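Local coordinates for neuraminidase (Influenza A virus, PDB 4K3Y), which is a neuraminidase-like beta-propeller surface protein of a bat influenza A virus that probably lacks the sialidase activity of classical influenza neuraminidases, at residues H171-L176 with Q226-T231; L40-F45 with V58-G63; N215-P220 with D254-E259; G287-K292 with N307-S312. All coordinates share one frame; numbering follows the deposited sequence.

The four contacts sample a propeller of six four-stranded antiparallel sheets. Contacts 2 and 4 each lie within one sheet, pairing strand 40-48 with 53-61 and strand 286-294 with 306-311, and their centres are about 26 Å apart. Contact 1 bridges two successive sheets, those holding strands 170-177 and 230-233; contact 3 joins loops beside a calcium ion. Along the chain contact 2 comes first, contacts 1 and 3 interleave because their segments alternate, and contact 4 closes the series. Contact 1 lies across the chain's centre from contacts 2 and 4, with centres about 31 and 32 Å away. Together they represent pairing inside blades, packing between them and loop-held metal binding.

Contact 1: residues H171-L176 with Q226-T231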
# COMPACT_ATOMS: atom_id res chain seq x y z
N HIS C 171 28.94 -29.21 3.07
CA HIS C 171 27.52 -28.83 3.02
C HIS C 171 26.75 -29.37 4.23
O HIS C 171 27.01 -30.47 4.71
CB HIS C 171 26.89 -29.27 1.70
CG HIS C 171 27.71 -28.89 0.50
ND1 HIS C 171 27.65 -27.65 -0.09
CD2 HIS C 171 28.67 -29.58 -0.17
CE1 HIS C 171 28.50 -27.59 -1.09
NE2 HIS C 171 29.13 -28.75 -1.16
N ARG C 172 25.81 -28.57 4.71
CA ARG C 172 25.05 -28.94 5.91
C ARG C 172 23.55 -28.79 5.74
O ARG C 172 23.06 -27.84 5.13
CB ARG C 172 25.52 -28.10 7.09
CG ARG C 172 26.87 -28.52 7.63
CD ARG C 172 27.27 -27.66 8.79
NE ARG C 172 28.48 -28.14 9.45
CZ ARG C 172 28.97 -27.63 10.57
NH1 ARG C 172 28.33 -26.62 11.17
NH2 ARG C 172 30.08 -28.12 11.11
N LEU C 173 22.83 -29.76 6.30
CA LEU C 173 21.37 -29.72 6.34
C LEU C 173 20.90 -29.04 7.63
O LEU C 173 21.18 -29.50 8.72
CB LEU C 173 20.83 -31.14 6.27
CG LEU C 173 19.74 -31.38 5.23
CD1 LEU C 173 19.11 -32.75 5.44
CD2 LEU C 173 18.70 -30.27 5.27
N TYR C 174 20.17 -27.93 7.49
CA TYR C 174 19.66 -27.22 8.67
C TYR C 174 18.15 -27.36 8.82
O TYR C 174 17.39 -27.22 7.86
CB TYR C 174 20.06 -25.74 8.64
CG TYR C 174 21.50 -25.48 9.01
CD1 TYR C 174 22.51 -25.59 8.06
CD2 TYR C 174 21.86 -25.11 10.31
CE1 TYR C 174 23.83 -25.36 8.39
CE2 TYR C 174 23.18 -24.88 10.64
CZ TYR C 174 24.16 -25.01 9.67
OH TYR C 174 25.49 -24.79 9.97
N ARG C 175 17.72 -27.65 10.05
CA ARG C 175 16.30 -27.66 10.37
C ARG C 175 16.01 -26.44 11.24
O ARG C 175 16.79 -26.12 12.14
CB ARG C 175 15.91 -28.96 11.09
CG ARG C 175 15.03 -28.78 12.33
CD ARG C 175 14.51 -30.09 12.93
NE ARG C 175 15.55 -31.11 13.09
CZ ARG C 175 15.45 -32.34 12.58
NH1 ARG C 175 14.37 -32.70 11.90
NH2 ARG C 175 16.44 -33.22 12.76
N LEU C 176 14.91 -25.74 10.96
CA LEU C 176 14.60 -24.51 11.68
C LEU C 176 13.16 -24.44 12.15
O LEU C 176 12.22 -24.72 11.40
CB LEU C 176 14.88 -23.29 10.81
CG LEU C 176 16.32 -23.06 10.38
CD1 LEU C 176 16.32 -22.47 8.99
CD2 LEU C 176 17.04 -22.13 11.34
N GLN C 226 12.37 -35.70 7.57
CA GLN C 226 12.50 -34.83 8.74
C GLN C 226 13.49 -35.35 9.77
O GLN C 226 13.98 -34.58 10.61
CB GLN C 226 11.14 -34.56 9.38
CG GLN C 226 10.31 -35.79 9.70
CD GLN C 226 8.91 -35.43 10.15
OE1 GLN C 226 8.66 -34.32 10.63
NE2 GLN C 226 7.98 -36.37 10.00
N SER C 227 13.79 -36.65 9.71
CA SER C 227 14.75 -37.26 10.62
C SER C 227 16.19 -37.12 10.12
O SER C 227 17.10 -37.74 10.65
CB SER C 227 14.39 -38.74 10.87
OG SER C 227 14.02 -39.39 9.67
N PHE C 228 16.37 -36.29 9.09
CA PHE C 228 17.66 -36.11 8.40
C PHE C 228 18.24 -37.39 7.82
O PHE C 228 19.46 -37.57 7.74
CB PHE C 228 18.69 -35.40 9.29
CG PHE C 228 18.43 -33.94 9.46
CD1 PHE C 228 17.55 -33.27 8.61
CD2 PHE C 228 19.07 -33.22 10.46
CE1 PHE C 228 17.32 -31.91 8.77
CE2 PHE C 228 18.84 -31.86 10.62
CZ PHE C 228 17.96 -31.21 9.77
N THR C 229 17.36 -38.29 7.40
CA THR C 229 17.80 -39.46 6.67
C THR C 229 17.87 -39.11 5.17
O THR C 229 16.85 -38.87 4.51
CB THR C 229 16.87 -40.65 6.92
OG1 THR C 229 16.80 -40.92 8.33
CG2 THR C 229 17.37 -41.88 6.18
N TYR C 230 19.09 -39.08 4.66
CA TYR C 230 19.30 -38.64 3.29
C TYR C 230 20.00 -39.68 2.44
O TYR C 230 20.72 -40.56 2.93
CB TYR C 230 20.12 -37.33 3.25
CG TYR C 230 21.57 -37.50 3.67
CD1 TYR C 230 21.94 -37.37 5.00
CD2 TYR C 230 22.57 -37.77 2.73
CE1 TYR C 230 23.26 -37.52 5.40
CE2 TYR C 230 23.89 -37.93 3.12
CZ TYR C 230 24.24 -37.80 4.46
OH TYR C 230 25.55 -37.94 4.86
N THR C 231 19.79 -39.56 1.14
CA THR C 231 20.63 -40.21 0.18
C THR C 231 20.87 -39.24 -0.99
O THR C 231 19.96 -38.53 -1.43
CB THR C 231 20.04 -41.57 -0.27
OG1 THR C 231 20.48 -41.89 -1.59
CG2 THR C 231 18.52 -41.55 -0.23
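The R175 guanidinium lies flat on the ring of F228 and turns its edge to the carbonyl O of Q226. The stack is close to parallel, with planes about 23° apart, and R175 CZ stands 4.0 Å from the F228 ring centroid, only 17° off the ring normal, so this is a cation-pi pair over the face. NH2 lies over the ring, 3.5 Å from F228 CD2, offset toward the rim. The other terminal nitrogen, NH1, points to Q226 O near the guanidinium plane; the modelled separation is too short to be trusted in detail, but a hydrogen bond there fits the geometry. NE donates to A182 O.

A bend at chi3 (47°) folds the R175 chain back over the ring, while R175 CB closes on F228 CZ at 3.3 Å. L173 takes the other face of the aromatic ring: its CB lies over that face, and its CD1 comes within 3.6 Å of F228 CD1. The ring is thus sandwiched between an aliphatic side chain and a cation, and at its edge R175 N lies in its plane, 3.6 Å from F228 CZ. On the loop, D225 OD1 accepts from both S227 OG and T229 N, which ties down the backbone that presents F228.

F228 sits in the connection between strands 221-224 and 230-233, and plugs against strand 170-177 of the preceding sheet. Y157 of strand 155-162 and K185 of strand 180-187 also touch F228, while F224 of strand 221-224 touches L173.

Contact 2: residues L40-F45 with V58-G63; sequences LTRQNF and VSMGYG
R42 and V58 pair through both of their backbone groups: R42 N donates to V58 O at 2.9 Å, and V58 N donates to R42 O at the same 2.9 Å. Further along, M60 N reaches L40 O at 2.8 Å, and L40 N donates to G61 O, also at 2.8 Å. T41 and S59 lie between as a non-hydrogen-bonded antiparallel pair, so T41 O turns outward and accepts from N351 ND2.

The side-chain polar groups look elsewhere. N44 ND2 donates to T41 OG1 at 3.3 Å, with the acceptor close to the amide plane, and also to E339 OE2; N44 OD1 accepts from R55 NH1. Q43 OE1 takes the amide N of A102. S59 OG has a weak bond to E75 O.

M60 leans toward strand 40-42, and the aliphatic part of R42 crosses it at about a right angle, with M60 SD 3.9 Å from R42 CB; L40 CB meets M60 CB at 3.7 Å.

This hairpin begins a four-stranded antiparallel sheet in which 40-48 is outermost and 53-61 is followed by 78-83. L40 packs on S350 of strand 349-359, in the neighbouring sheet, and Q43 on S101 of strand 101-106.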
# COMPACT_ATOMS: atom_id res chain seq x y z
N LEU C 40 17.15 -2.42 -9.89
CA LEU C 40 17.95 -3.44 -10.55
C LEU C 40 18.08 -4.64 -9.63
O LEU C 40 18.57 -4.52 -8.52
CB LEU C 40 19.35 -2.92 -10.90
CG LEU C 40 19.54 -2.28 -12.28
CD1 LEU C 40 18.33 -1.45 -12.69
CD2 LEU C 40 20.79 -1.42 -12.28
N THR C 41 17.65 -5.80 -10.10
CA THR C 41 17.64 -7.00 -9.28
C THR C 41 18.69 -8.01 -9.71
O THR C 41 19.09 -8.05 -10.88
CB THR C 41 16.29 -7.70 -9.39
OG1 THR C 41 16.11 -8.19 -10.73
CG2 THR C 41 15.19 -6.72 -9.08
N ARG C 42 19.12 -8.83 -8.76
CA ARG C 42 19.96 -9.99 -9.02
C ARG C 42 19.70 -11.09 -7.97
O ARG C 42 19.13 -10.82 -6.92
CB ARG C 42 21.45 -9.61 -9.10
CG ARG C 42 22.10 -9.18 -7.79
CD ARG C 42 23.62 -9.08 -7.95
NE ARG C 42 24.35 -9.39 -6.72
CZ ARG C 42 24.65 -10.63 -6.33
NH1 ARG C 42 24.29 -11.68 -7.05
NH2 ARG C 42 25.32 -10.81 -5.20
N GLN C 43 20.13 -12.31 -8.28
CA GLN C 43 19.86 -13.46 -7.43
C GLN C 43 18.35 -13.58 -7.14
O GLN C 43 17.92 -13.78 -6.00
CB GLN C 43 20.68 -13.42 -6.12
CG GLN C 43 21.07 -14.80 -5.54
CD GLN C 43 20.43 -15.09 -4.17
OE1 GLN C 43 21.13 -15.29 -3.18
NE2 GLN C 43 19.10 -15.14 -4.12
N ASN C 44 17.53 -13.46 -8.18
CA ASN C 44 16.10 -13.65 -8.01
C ASN C 44 15.75 -15.10 -7.71
O ASN C 44 16.45 -16.03 -8.11
CB ASN C 44 15.34 -13.15 -9.24
CG ASN C 44 15.59 -11.69 -9.53
OD1 ASN C 44 14.84 -10.83 -9.10
ND2 ASN C 44 16.67 -11.41 -10.25
N PHE C 45 14.67 -15.28 -6.96
CA PHE C 45 14.06 -16.58 -6.78
C PHE C 45 12.66 -16.36 -6.19
O PHE C 45 12.32 -15.27 -5.72
CB PHE C 45 14.90 -17.50 -5.87
CG PHE C 45 14.92 -17.07 -4.43
CD1 PHE C 45 15.84 -16.13 -3.98
CD2 PHE C 45 13.99 -17.59 -3.52
CE1 PHE C 45 15.85 -15.72 -2.64
CE2 PHE C 45 14.00 -17.19 -2.19
CZ PHE C 45 14.93 -16.26 -1.74
N VAL C 58 18.27 -9.58 -4.50
CA VAL C 58 19.25 -8.64 -3.97
C VAL C 58 19.35 -7.47 -4.94
O VAL C 58 19.30 -7.67 -6.15
CB VAL C 58 20.62 -9.33 -3.77
CG1 VAL C 58 21.67 -8.32 -3.29
CG2 VAL C 58 20.47 -10.49 -2.76
N SER C 59 19.44 -6.25 -4.43
CA SER C 59 19.36 -5.06 -5.29
C SER C 59 20.72 -4.63 -5.81
O SER C 59 21.76 -5.02 -5.26
CB SER C 59 18.82 -3.90 -4.50
OG SER C 59 19.75 -3.58 -3.49
N MET C 60 20.70 -3.83 -6.88
CA MET C 60 21.90 -3.21 -7.44
C MET C 60 21.64 -1.70 -7.64
O MET C 60 22.54 -0.95 -8.02
CB MET C 60 22.28 -3.84 -8.78
CG MET C 60 22.47 -5.35 -8.77
SD MET C 60 22.49 -6.06 -10.44
CE MET C 60 23.77 -5.10 -11.24
N GLY C 61 20.41 -1.27 -7.38
CA GLY C 61 20.07 0.15 -7.40
C GLY C 61 19.27 0.65 -8.58
O GLY C 61 18.36 -0.02 -9.07
N TYR C 62 19.60 1.85 -9.04
CA TYR C 62 18.83 2.52 -10.08
C TYR C 62 19.72 3.28 -11.06
O TYR C 62 20.90 3.52 -10.78
CB TYR C 62 17.88 3.53 -9.43
CG TYR C 62 16.91 2.96 -8.43
CD1 TYR C 62 15.68 2.46 -8.85
CD2 TYR C 62 17.20 2.93 -7.07
CE1 TYR C 62 14.77 1.94 -7.95
CE2 TYR C 62 16.29 2.41 -6.15
CZ TYR C 62 15.08 1.92 -6.60
OH TYR C 62 14.16 1.39 -5.71
N GLY C 63 19.16 3.66 -12.21
CA GLY C 63 19.82 4.58 -13.11
C GLY C 63 19.75 6.02 -12.61
O GLY C 63 20.61 6.86 -12.89

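Contact 3: residues N215-P220 with D254-E259; sequences NDAKRP and DKTTTE. With CA (calcium ion), chain M.
With CG swung anti to the backbone N (chi1 -167°), D216 sends its carboxylate over to the 254-259 loop, and K218, extended beyond CG, reaches across T256 to D254. D216 OD1 receives two donors from opposite faces of the carboxylate plane: T256 N across the contact at 3.0 Å, and K218 N of its own segment at 2.8 Å. Neither lies in the plane, and the pair fixes the group's rotation. A217 N answers with a bond to T256 O, 2.9 Å long.

K218 NZ donates to D254 O at 2.8 Å and to P235 O, while its CE passes T256 OG1, whose hydrogen-bonding partner is Y252 OH. The aliphatic part of K255 crosses D216 at about a right angle, its CG 3.8 Å from D216 CG.

The K218 N bond makes 216-218 an Asx turn. That turn belongs to the loop whose D216 O binds the calcium ion at 2.9 Å, together with N212 O and G262 O. By bonding the D216 carboxylate and A217 N, the 254-259 loop probably helps position the ligand D216 O from the second shell, in a calcium site of the kind familiar from influenza neuraminidases.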
# COMPACT_ATOMS: atom_id res chain seq x y z
N ASN C 215 33.45 -31.11 -10.87
CA ASN C 215 33.80 -32.30 -11.65
C ASN C 215 32.61 -33.05 -12.26
O ASN C 215 32.70 -34.26 -12.49
CB ASN C 215 34.54 -33.27 -10.74
CG ASN C 215 33.76 -33.57 -9.48
OD1 ASN C 215 32.67 -33.05 -9.26
ND2 ASN C 215 34.31 -34.44 -8.64
N ASP C 216 31.50 -32.36 -12.51
CA ASP C 216 30.31 -33.01 -13.07
C ASP C 216 29.47 -32.06 -13.91
O ASP C 216 29.05 -31.03 -13.41
CB ASP C 216 29.40 -33.57 -11.97
CG ASP C 216 28.34 -34.51 -12.51
OD1 ASP C 216 28.38 -34.83 -13.73
OD2 ASP C 216 27.47 -34.96 -11.72
N ALA C 217 29.21 -32.43 -15.16
CA ALA C 217 28.34 -31.66 -16.06
C ALA C 217 26.88 -32.11 -15.99
O ALA C 217 26.00 -31.48 -16.61
CB ALA C 217 28.82 -31.77 -17.50
N LYS C 218 26.63 -33.21 -15.28
CA LYS C 218 25.28 -33.54 -14.83
C LYS C 218 25.03 -32.83 -13.51
O LYS C 218 25.91 -32.15 -12.98
CB LYS C 218 25.12 -35.05 -14.62
CG LYS C 218 25.22 -35.92 -15.86
CD LYS C 218 25.06 -37.37 -15.42
CE LYS C 218 25.53 -38.38 -16.43
NZ LYS C 218 25.40 -39.76 -15.87
N ARG C 219 23.84 -32.99 -12.95
CA ARG C 219 23.54 -32.32 -11.68
C ARG C 219 23.40 -33.31 -10.53
O ARG C 219 22.76 -34.35 -10.68
CB ARG C 219 22.30 -31.42 -11.81
CG ARG C 219 22.43 -30.32 -12.88
CD ARG C 219 21.18 -29.45 -12.93
NE ARG C 219 21.40 -28.21 -13.69
CZ ARG C 219 22.09 -27.17 -13.24
NH1 ARG C 219 22.64 -27.19 -12.04
NH2 ARG C 219 22.23 -26.09 -14.01
N PRO C 220 24.00 -33.00 -9.37
CA PRO C 220 23.83 -33.88 -8.20
C PRO C 220 22.42 -33.76 -7.61
O PRO C 220 21.78 -32.71 -7.75
CB PRO C 220 24.88 -33.35 -7.21
CG PRO C 220 25.09 -31.91 -7.60
CD PRO C 220 24.93 -31.88 -9.10
N ASP C 254 27.11 -42.48 -13.49
CA ASP C 254 28.04 -41.65 -12.73
C ASP C 254 28.39 -40.36 -13.46
O ASP C 254 27.83 -40.06 -14.52
CB ASP C 254 29.31 -42.41 -12.32
CG ASP C 254 29.72 -43.47 -13.33
OD1 ASP C 254 29.25 -43.41 -14.49
OD2 ASP C 254 30.51 -44.36 -12.95
N LYS C 255 29.33 -39.60 -12.89
CA LYS C 255 29.56 -38.23 -13.30
C LYS C 255 30.01 -38.12 -14.75
O LYS C 255 30.69 -39.01 -15.27
CB LYS C 255 30.59 -37.53 -12.40
CG LYS C 255 30.22 -37.41 -10.92
CD LYS C 255 31.47 -37.08 -10.10
CE LYS C 255 31.20 -37.02 -8.60
NZ LYS C 255 31.08 -38.37 -7.96
N THR C 256 29.61 -37.02 -15.39
CA THR C 256 30.19 -36.62 -16.67
C THR C 256 31.27 -35.57 -16.39
O THR C 256 31.00 -34.36 -16.38
CB THR C 256 29.13 -36.08 -17.62
OG1 THR C 256 28.15 -37.09 -17.84
CG2 THR C 256 29.75 -35.69 -18.95
N THR C 257 32.49 -36.03 -16.15
CA THR C 257 33.54 -35.16 -15.65
C THR C 257 34.00 -34.19 -16.73
O THR C 257 34.56 -33.13 -16.45
CB THR C 257 34.73 -35.98 -15.13
OG1 THR C 257 35.34 -36.69 -16.22
CG2 THR C 257 34.27 -36.96 -14.04
N THR C 258 33.73 -34.59 -17.97
CA THR C 258 34.07 -33.78 -19.13
C THR C 258 33.28 -32.48 -19.08
O THR C 258 32.05 -32.50 -19.10
CB THR C 258 33.71 -34.52 -20.44
OG1 THR C 258 34.06 -35.91 -20.32
CG2 THR C 258 34.42 -33.88 -21.62
N GLU C 259 34.00 -31.37 -19.03
CA GLU C 259 33.41 -30.05 -18.89
C GLU C 259 32.57 -29.89 -17.61
O GLU C 259 31.66 -29.06 -17.55
CB GLU C 259 32.59 -29.68 -20.13
CG GLU C 259 33.43 -29.41 -21.36
CD GLU C 259 32.99 -28.15 -22.10
OE1 GLU C 259 33.24 -27.03 -21.59
OE2 GLU C 259 32.38 -28.28 -23.19
CA CA M . 29.44 -28.30 -14.20

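Contact 4: residues G287-K292 with N307-S312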
# COMPACT_ATOMS: atom_id res chain seq x y z
N GLY C 287 18.21 -19.56 -24.83
CA GLY C 287 17.12 -20.53 -24.87
C GLY C 287 17.06 -21.44 -23.65
O GLY C 287 18.06 -21.67 -22.95
N PHE C 288 15.87 -21.98 -23.41
CA PHE C 288 15.69 -22.90 -22.30
C PHE C 288 14.78 -24.02 -22.77
O PHE C 288 13.77 -23.78 -23.45
CB PHE C 288 15.07 -22.18 -21.10
CG PHE C 288 15.04 -23.01 -19.85
CD1 PHE C 288 16.12 -23.02 -18.99
CD2 PHE C 288 13.92 -23.77 -19.54
CE1 PHE C 288 16.10 -23.79 -17.83
CE2 PHE C 288 13.90 -24.53 -18.38
CZ PHE C 288 14.99 -24.54 -17.52
N GLU C 289 15.14 -25.24 -22.41
CA GLU C 289 14.34 -26.40 -22.80
C GLU C 289 14.08 -27.22 -21.56
O GLU C 289 14.82 -27.13 -20.58
CB GLU C 289 15.03 -27.22 -23.91
CG GLU C 289 16.38 -27.87 -23.51
CD GLU C 289 17.20 -28.34 -24.71
OE1 GLU C 289 16.60 -28.74 -25.74
OE2 GLU C 289 18.45 -28.32 -24.62
N ILE C 290 13.00 -27.99 -21.58
CA ILE C 290 12.72 -28.91 -20.49
C ILE C 290 12.23 -30.22 -21.11
O ILE C 290 11.34 -30.24 -21.97
CB ILE C 290 11.75 -28.30 -19.40
CG1 ILE C 290 11.71 -29.18 -18.15
CG2 ILE C 290 10.34 -28.01 -19.97
CD1 ILE C 290 11.03 -28.53 -16.94
N TYR C 291 12.85 -31.31 -20.69
CA TYR C 291 12.68 -32.61 -21.33
C TYR C 291 11.96 -33.55 -20.38
O TYR C 291 12.38 -33.71 -19.23
CB TYR C 291 14.06 -33.17 -21.66
CG TYR C 291 14.11 -34.26 -22.69
CD1 TYR C 291 12.96 -34.71 -23.32
CD2 TYR C 291 15.31 -34.85 -23.02
CE1 TYR C 291 13.02 -35.73 -24.26
CE2 TYR C 291 15.38 -35.86 -23.95
CZ TYR C 291 14.24 -36.29 -24.57
OH TYR C 291 14.35 -37.30 -25.49
N LYS C 292 10.87 -34.16 -20.85
CA LYS C 292 10.11 -35.10 -20.03
C LYS C 292 10.66 -36.51 -20.21
O LYS C 292 10.99 -36.93 -21.34
CB LYS C 292 8.62 -35.08 -20.40
CG LYS C 292 7.72 -35.83 -19.42
CD LYS C 292 6.57 -36.57 -20.11
CE LYS C 292 5.42 -35.64 -20.49
NZ LYS C 292 4.11 -36.33 -20.39
N ASN C 307 10.67 -32.96 -25.52
CA ASN C 307 11.52 -31.82 -25.21
C ASN C 307 10.81 -30.51 -25.55
O ASN C 307 10.61 -30.20 -26.73
CB ASN C 307 12.82 -31.93 -25.99
CG ASN C 307 13.88 -31.00 -25.48
OD1 ASN C 307 14.49 -31.25 -24.44
ND2 ASN C 307 14.13 -29.91 -26.20
N TYR C 308 10.42 -29.75 -24.53
CA TYR C 308 9.78 -28.45 -24.75
C TYR C 308 10.80 -27.32 -24.82
O TYR C 308 11.51 -27.05 -23.84
CB TYR C 308 8.81 -28.14 -23.61
CG TYR C 308 7.52 -28.91 -23.61
CD1 TYR C 308 6.57 -28.72 -24.62
CD2 TYR C 308 7.22 -29.80 -22.58
CE1 TYR C 308 5.35 -29.41 -24.61
CE2 TYR C 308 6.01 -30.49 -22.56
CZ TYR C 308 5.08 -30.30 -23.57
OH TYR C 308 3.89 -30.98 -23.55
N GLN C 309 10.86 -26.64 -25.96
CA GLN C 309 11.72 -25.46 -26.05
C GLN C 309 11.00 -24.16 -25.68
O GLN C 309 10.65 -23.35 -26.54
CB GLN C 309 12.35 -25.35 -27.43
CG GLN C 309 13.48 -26.33 -27.62
CD GLN C 309 13.64 -26.70 -29.05
OE1 GLN C 309 13.02 -27.66 -29.52
NE2 GLN C 309 14.44 -25.93 -29.78
N LEU C 310 10.82 -23.99 -24.37
CA LEU C 310 10.09 -22.87 -23.77
C LEU C 310 10.58 -21.47 -24.20
O LEU C 310 9.76 -20.61 -24.56
CB LEU C 310 10.06 -23.00 -22.24
CG LEU C 310 9.33 -24.27 -21.72
CD1 LEU C 310 9.24 -24.32 -20.19
CD2 LEU C 310 7.94 -24.37 -22.32
N LEU C 311 11.89 -21.23 -24.19
CA LEU C 311 12.44 -19.94 -24.63
C LEU C 311 13.53 -20.10 -25.68
O LEU C 311 14.21 -21.12 -25.72
CB LEU C 311 12.98 -19.13 -23.46
CG LEU C 311 12.01 -18.52 -22.44
CD1 LEU C 311 11.79 -19.47 -21.29
CD2 LEU C 311 12.62 -17.25 -21.93
N SER C 312 13.72 -19.08 -26.51
CA SER C 312 14.69 -19.11 -27.61
C SER C 312 15.40 -17.78 -27.71
O SER C 312 16.61 -17.71 -27.87
CB SER C 312 13.97 -19.36 -28.92
OG SER C 312 13.08 -20.44 -28.78
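I290 and Y308 pair through both backbone groups: I290 N donates to Y308 O at 2.9 Å, and Y308 N returns the bond to I290 O at 2.8 Å. At the other end F288 N reaches L311 O at 3.0 Å, and L311 N meets F288 O at 3.3 Å. Between these pairs the register slips by one: L310 and L311 both face F288, a classic beta bulge.

Among polar side chains, N307 ND2 donates to E289 OE1 at 2.8 Å on the anti side of the carboxylate, whose plane is steeply turned (74°) from the amide. N307 CG lies anti to its backbone nitrogen (chi1 -165°), which brings the amide across to E289. E289 OE2 forms a salt bridge to R278. The N307 amide also crosses Y291 with planes nearly perpendicular, OD1 3.4 Å from Y291 CB.

Apolar contacts gather on the face of F288, I290, Y308 and L311, joined by the L310 methyl CD1: I290 CG2 touches L310 CD1 at 3.9 Å and Y308 CB at 4.0 Å. F288, I290, L310 and L311 go on to meet I338 and F336 of strand 335-343 in the next sheet.

The face of F288, I290 and L311 is therefore largely apolar and joins the sheets, with the Y308 hydroxyl satisfied by N19 O and M363 N; beside N307 the E289 carboxylate, probably anionic, is shared between an amide and R278.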